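Local coordinates for ABC transporter periplasmic peptide-binding protein (Pseudoalteromonas, PDB 4QFK) that probably binds dipeptides or other short peptides in the periplasm and delivers them to an ABC transporter for uptake, at residues 265-270 with 506-511; 285-290 with 339-344. All coordinates share one frame; numbering follows the deposited sequence.

Contact 1: residues 265-270 with 506-511; sequences TAHPSS and GMRFQA
With CG anti to its own carbonyl carbon (chi1 -61°), F509 holds its ring alongside residues 268-270, and S270, whose OG is anti to the backbone N (chi1 -174°), brings CB to 3.8 Å from CZ of that ring. The S270 backbone N lies over one ring face, 3.9 Å above the plane and offset toward the rim. Nearer the backbone, the P268 side chain passes F509 at an angle, CD 3.5 Å from F509 CB. The F509 carbonyl takes a nearly straight CA-H...O contact from H267 CA at 3.5 Å (172° at the hydrogen). This is where the chain leaves the short strand 264-265 beside strand 500-513, in the large mixed sheet of a periplasmic binding protein; T265 N donates to A511 O at 2.8 Å. Were F509 an alanine, CB would still meet P268, but loss of the ring would probably leave a gap beside S270 and L273. At the R508 side, H267 CE1 and R508 NH2 are 4.1 Å apart, NH2 near the plane of the imidazole at its edge. Their polar ends are engaged elsewhere: H267 NE2 bonds to D54, and the R508 guanidinium to the carbonyl oxygens of G522 and G525.

Contact 2: residues 285-290 with 339-344; sequences ERETNL and PPTSWA
T341 meets two flat groups of the strand, the T288 carbonyl and the E287 carboxylate. Its OG1 donates to T288 O at 3.0 Å, coming from above the carbonyl plane, 43° out of it, with a bent C=O...O angle of 137°. The methyl CG2 comes almost equally close to both carboxylate oxygens, 3.9 Å from E287 OE1. A third flat group, the W343 indole, has A344 CB over one face, offset toward the rim.

The T288 and T341 side chains run antiparallel alongside each other. In T341, OG1 lies between the backbone N and the carbonyl carbon (chi1 49°), which turns the hydroxyl to the strand while CG2 runs on toward E287. T288 OG1 is 3.2 Å from T341 OG1; its still shorter approach to the T341 methyl is doubtful as modelled. L290 completes the contact through one branch: CD2 lies 3.3 Å from T341 OG1 and 3.9 Å from P339 CG, and it packs on the hydroxyl from a different side than T288 O.

A type I beta turn from P339 to S342, closed by S342 N to P339 O at 2.9 Å, presents P339 and T341 together to the strand. This turn belongs to the long connection between helices 319-327 and 356-365, and it packs against the end of the first part of strand 282-297. Past the turn, W343 and A344 rest on helix 480-497, while P339 also touches H505 of the adjoining strand 500-513.

How the contacts relate
The two contacts lie side by side, their centres about 14 Å apart, joined through neighbouring antiparallel strands of the large mixed sheet. Strand 500-513 serves contact 1 and strand 282-297 serves contact 2; Q510 O with E285 N and R508 N with E287 O are probable hydrogen bonds between them. Along the chain, contact 2 is nested within the loop closed by contact 1, the order being 265-270, 285-290, 339-344, 506-511. In the sheet this strand pair separates strands 31-35 and 264-265 from strands 428-434, 372-378 and 405-410, consistent with the connection between the two lobes of a periplasmic binding protein.

Contact 1: residues 265-270 with 506-511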
loop_
_atom_site.group_PDB
_atom_site.type_symbol
_atom_site.label_atom_id
_atom_site.label_comp_id
_atom_site.label_asym_id
_atom_site.label_seq_id
_atom_site.Cartn_x
_atom_site.Cartn_y
_atom_site.Cartn_z
ATOM N N THR A 265 -1.111 4.669 19.491
ATOM C CA THR A 265 0.225 4.194 19.117
ATOM C C THR A 265 0.387 3.686 17.698
ATOM O O THR A 265 -0.319 2.773 17.260
ATOM C CB THR A 265 0.779 3.123 20.059
ATOM O OG1 THR A 265 0.978 3.703 21.347
ATOM C CG2 THR A 265 2.120 2.632 19.546
ATOM N N ALA A 266 1.385 4.279 17.037
ATOM C CA ALA A 266 1.783 4.012 15.659
ATOM C C ALA A 266 2.012 2.534 15.364
ATOM O O ALA A 266 3.162 2.100 15.272
ATOM C CB ALA A 266 3.068 4.792 15.357
ATOM N N HIS A 267 0.945 1.766 15.179
ATOM C CA HIS A 267 1.101 0.319 15.166
ATOM C C HIS A 267 1.854 -0.097 16.438
ATOM O O HIS A 267 2.566 0.706 17.078
ATOM C CB HIS A 267 1.893 -0.189 13.936
ATOM C CG HIS A 267 1.589 0.538 12.659
ATOM N ND1 HIS A 267 0.525 0.208 11.843
ATOM C CD2 HIS A 267 2.213 1.580 12.055
ATOM C CE1 HIS A 267 0.500 1.019 10.799
ATOM N NE2 HIS A 267 1.515 1.862 10.904
ATOM N N PRO A 268 1.618 -1.328 16.863
ATOM C CA PRO A 268 2.485 -2.159 17.678
ATOM C C PRO A 268 2.337 -3.581 17.163
ATOM O O PRO A 268 1.575 -3.787 16.219
ATOM C CB PRO A 268 1.835 -2.044 19.053
ATOM C CG PRO A 268 0.333 -1.738 18.750
ATOM C CD PRO A 268 0.218 -1.523 17.255
ATOM N N SER A 269 3.013 -4.540 17.792
ATOM C CA SER A 269 2.955 -5.938 17.373
ATOM C C SER A 269 2.093 -6.775 18.318
ATOM O O SER A 269 1.784 -6.352 19.433
ATOM C CB SER A 269 4.366 -6.514 17.312
ATOM O OG SER A 269 4.899 -6.595 18.617
ATOM N N SER A 270 1.710 -7.966 17.865
ATOM C CA SER A 270 0.787 -8.828 18.605
ATOM C C SER A 270 1.196 -9.074 20.071
ATOM O O SER A 270 0.337 -9.198 20.947
ATOM C CB SER A 270 0.620 -10.168 17.881
ATOM O OG SER A 270 -0.372 -10.969 18.503
ATOM N N GLY A 506 -0.135 -10.244 6.635
ATOM C CA GLY A 506 0.292 -9.343 7.684
ATOM C C GLY A 506 -0.897 -8.558 8.196
ATOM O O GLY A 506 -1.723 -8.095 7.412
ATOM N N MET A 507 -1.005 -8.454 9.516
ATOM C CA MET A 507 -2.046 -7.677 10.160
ATOM C C MET A 507 -1.507 -6.337 10.654
ATOM O O MET A 507 -0.298 -6.161 10.829
ATOM C CB MET A 507 -2.662 -8.477 11.313
ATOM C CG MET A 507 -3.169 -9.827 10.839
ATOM S SD MET A 507 -4.301 -10.677 11.945
ATOM C CE MET A 507 -3.377 -10.574 13.491
ATOM N N ARG A 508 -2.406 -5.381 10.843
ATOM C CA ARG A 508 -2.026 -4.120 11.463
ATOM C C ARG A 508 -2.764 -4.043 12.791
ATOM O O ARG A 508 -3.888 -4.532 12.917
ATOM C CB ARG A 508 -2.334 -2.914 10.562
ATOM C CG ARG A 508 -3.188 -3.248 9.336
ATOM C CD ARG A 508 -3.806 -2.003 8.683
ATOM N NE ARG A 508 -2.804 -0.973 8.399
ATOM C CZ ARG A 508 -3.062 0.171 7.765
ATOM N NH1 ARG A 508 -4.300 0.454 7.348
ATOM N NH2 ARG A 508 -2.080 1.038 7.553
ATOM N N PHE A 509 -2.107 -3.492 13.800
ATOM C CA PHE A 509 -2.739 -3.344 15.098
ATOM C C PHE A 509 -2.733 -1.871 15.415
ATOM O O PHE A 509 -2.013 -1.117 14.785
ATOM C CB PHE A 509 -1.972 -4.103 16.183
ATOM C CG PHE A 509 -1.874 -5.583 15.952
ATOM C CD1 PHE A 509 -0.908 -6.098 15.120
ATOM C CD2 PHE A 509 -2.740 -6.459 16.586
ATOM C CE1 PHE A 509 -0.813 -7.461 14.903
ATOM C CE2 PHE A 509 -2.639 -7.825 16.388
ATOM C CZ PHE A 509 -1.676 -8.325 15.543
ATOM N N GLN A 510 -3.534 -1.468 16.392
ATOM C CA GLN A 510 -3.533 -0.092 16.888
ATOM C C GLN A 510 -4.001 -0.076 18.334
ATOM O O GLN A 510 -5.012 -0.678 18.664
ATOM C CB GLN A 510 -4.452 0.796 16.047
ATOM C CG GLN A 510 -4.670 2.178 16.631
ATOM C CD GLN A 510 -5.503 3.083 15.724
ATOM O OE1 GLN A 510 -6.716 3.205 15.895
ATOM N NE2 GLN A 510 -4.853 3.717 14.762
ATOM N N ALA A 511 -3.255 0.588 19.207
ATOM C CA ALA A 511 -3.699 0.752 20.583
ATOM C C ALA A 511 -3.993 2.227 20.848
ATOM O O ALA A 511 -3.301 3.110 20.344
ATOM C CB ALA A 511 -2.650 0.232 21.533
#

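Contact 2: residues 285-290 with 339-344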
loop_
_atom_site.group_PDB
_atom_site.type_symbol
_atom_site.label_atom_id
_atom_site.label_comp_id
_atom_site.label_asym_id
_atom_site.label_seq_id
_atom_site.Cartn_x
_atom_site.Cartn_y
_atom_site.Cartn_z
ATOM N N GLU A 285 -6.969 -2.592 18.689
ATOM C CA GLU A 285 -7.614 -2.881 17.418
ATOM C C GLU A 285 -6.724 -3.751 16.522
ATOM O O GLU A 285 -5.496 -3.740 16.630
ATOM C CB GLU A 285 -7.977 -1.577 16.714
ATOM C CG GLU A 285 -9.110 -0.825 17.398
ATOM C CD GLU A 285 -9.167 0.640 17.010
ATOM O OE1 GLU A 285 -8.101 1.279 16.942
ATOM O OE2 GLU A 285 -10.277 1.165 16.782
ATOM N N ARG A 286 -7.356 -4.507 15.636
ATOM C CA ARG A 286 -6.618 -5.374 14.742
ATOM C C ARG A 286 -7.382 -5.590 13.439
ATOM O O ARG A 286 -8.567 -5.921 13.448
ATOM C CB ARG A 286 -6.242 -6.676 15.456
ATOM C CG ARG A 286 -6.455 -7.946 14.675
ATOM C CD ARG A 286 -7.737 -8.628 15.145
ATOM N NE ARG A 286 -7.778 -10.040 14.781
ATOM C CZ ARG A 286 -7.131 -10.986 15.445
ATOM N NH1 ARG A 286 -6.399 -10.663 16.501
ATOM N NH2 ARG A 286 -7.211 -12.248 15.055
ATOM N N GLU A 287 -6.692 -5.364 12.321
ATOM C CA GLU A 287 -7.282 -5.460 10.990
ATOM C C GLU A 287 -6.303 -6.041 9.990
ATOM O O GLU A 287 -5.187 -5.552 9.838
ATOM C CB GLU A 287 -7.741 -4.088 10.505
ATOM C CG GLU A 287 -9.186 -3.824 10.778
ATOM C CD GLU A 287 -10.087 -4.702 9.937
ATOM O OE1 GLU A 287 -10.079 -5.947 10.116
ATOM O OE2 GLU A 287 -10.792 -4.137 9.079
ATOM N N THR A 288 -6.716 -7.092 9.300
ATOM C CA THR A 288 -5.845 -7.699 8.307
ATOM C C THR A 288 -5.642 -6.678 7.189
ATOM O O THR A 288 -6.610 -6.185 6.604
ATOM C CB THR A 288 -6.441 -9.005 7.776
ATOM O OG1 THR A 288 -7.509 -8.701 6.878
ATOM C CG2 THR A 288 -7.003 -9.821 8.925
ATOM N N ASN A 289 -4.388 -6.328 6.918
ATOM C CA ASN A 289 -4.101 -5.292 5.936
ATOM C C ASN A 289 -4.150 -5.917 4.557
ATOM O O ASN A 289 -3.885 -7.111 4.424
ATOM C CB ASN A 289 -2.742 -4.656 6.219
ATOM C CG ASN A 289 -2.292 -3.697 5.121
ATOM O OD1 ASN A 289 -1.307 -3.956 4.436
ATOM N ND2 ASN A 289 -2.985 -2.576 4.976
ATOM N N LEU A 290 -4.528 -5.131 3.552
ATOM C CA LEU A 290 -4.582 -5.605 2.187
ATOM C C LEU A 290 -3.169 -5.928 1.695
ATOM O O LEU A 290 -2.482 -5.057 1.160
ATOM C CB LEU A 290 -5.215 -4.544 1.270
ATOM C CG LEU A 290 -6.659 -4.136 1.538
ATOM C CD1 LEU A 290 -7.177 -3.219 0.424
ATOM C CD2 LEU A 290 -7.545 -5.380 1.666
ATOM N N PRO A 339 -6.852 -11.289 1.059
ATOM C CA PRO A 339 -7.168 -11.235 2.487
ATOM C C PRO A 339 -8.681 -11.094 2.676
ATOM O O PRO A 339 -9.361 -10.555 1.794
ATOM C CB PRO A 339 -6.474 -9.947 2.938
ATOM C CG PRO A 339 -6.464 -9.100 1.759
ATOM C CD PRO A 339 -6.245 -10.034 0.591
ATOM N N PRO A 340 -9.213 -11.597 3.792
ATOM C CA PRO A 340 -10.669 -11.483 3.910
ATOM C C PRO A 340 -11.163 -10.047 3.915
ATOM O O PRO A 340 -12.359 -9.872 3.731
ATOM C CB PRO A 340 -10.978 -12.177 5.239
ATOM C CG PRO A 340 -9.699 -12.891 5.634
ATOM C CD PRO A 340 -8.686 -12.720 4.580
ATOM N N THR A 341 -10.286 -9.055 4.084
ATOM C CA THR A 341 -10.724 -7.660 4.054
ATOM C C THR A 341 -10.847 -7.108 2.635
ATOM O O THR A 341 -11.290 -5.975 2.448
ATOM C CB THR A 341 -9.772 -6.728 4.802
ATOM O OG1 THR A 341 -8.437 -6.985 4.362
ATOM C CG2 THR A 341 -9.863 -6.925 6.313
ATOM N N SER A 342 -10.417 -7.862 1.633
ATOM C CA SER A 342 -10.726 -7.445 0.257
ATOM C C SER A 342 -12.207 -7.748 -0.052
ATOM O O SER A 342 -12.683 -8.858 0.203
ATOM C CB SER A 342 -9.793 -8.106 -0.761
ATOM O OG SER A 342 -10.160 -7.771 -2.089
ATOM N N TRP A 343 -12.945 -6.764 -0.563
ATOM C CA TRP A 343 -14.363 -6.998 -0.816
ATOM C C TRP A 343 -14.598 -8.131 -1.816
ATOM O O TRP A 343 -15.686 -8.706 -1.855
ATOM C CB TRP A 343 -15.107 -5.715 -1.224
ATOM C CG TRP A 343 -14.739 -5.095 -2.566
ATOM C CD1 TRP A 343 -14.064 -3.927 -2.764
ATOM C CD2 TRP A 343 -15.074 -5.587 -3.871
ATOM N NE1 TRP A 343 -13.944 -3.665 -4.108
ATOM C CE2 TRP A 343 -14.552 -4.671 -4.810
ATOM C CE3 TRP A 343 -15.766 -6.710 -4.338
ATOM C CZ2 TRP A 343 -14.689 -4.853 -6.195
ATOM C CZ3 TRP A 343 -15.903 -6.888 -5.718
ATOM C CH2 TRP A 343 -15.367 -5.966 -6.626
ATOM N N ALA A 344 -13.579 -8.475 -2.601
ATOM C CA ALA A 344 -13.717 -9.555 -3.589
ATOM C C ALA A 344 -13.350 -10.928 -3.029
ATOM O O ALA A 344 -13.465 -11.935 -3.715
ATOM C CB ALA A 344 -12.897 -9.256 -4.845
#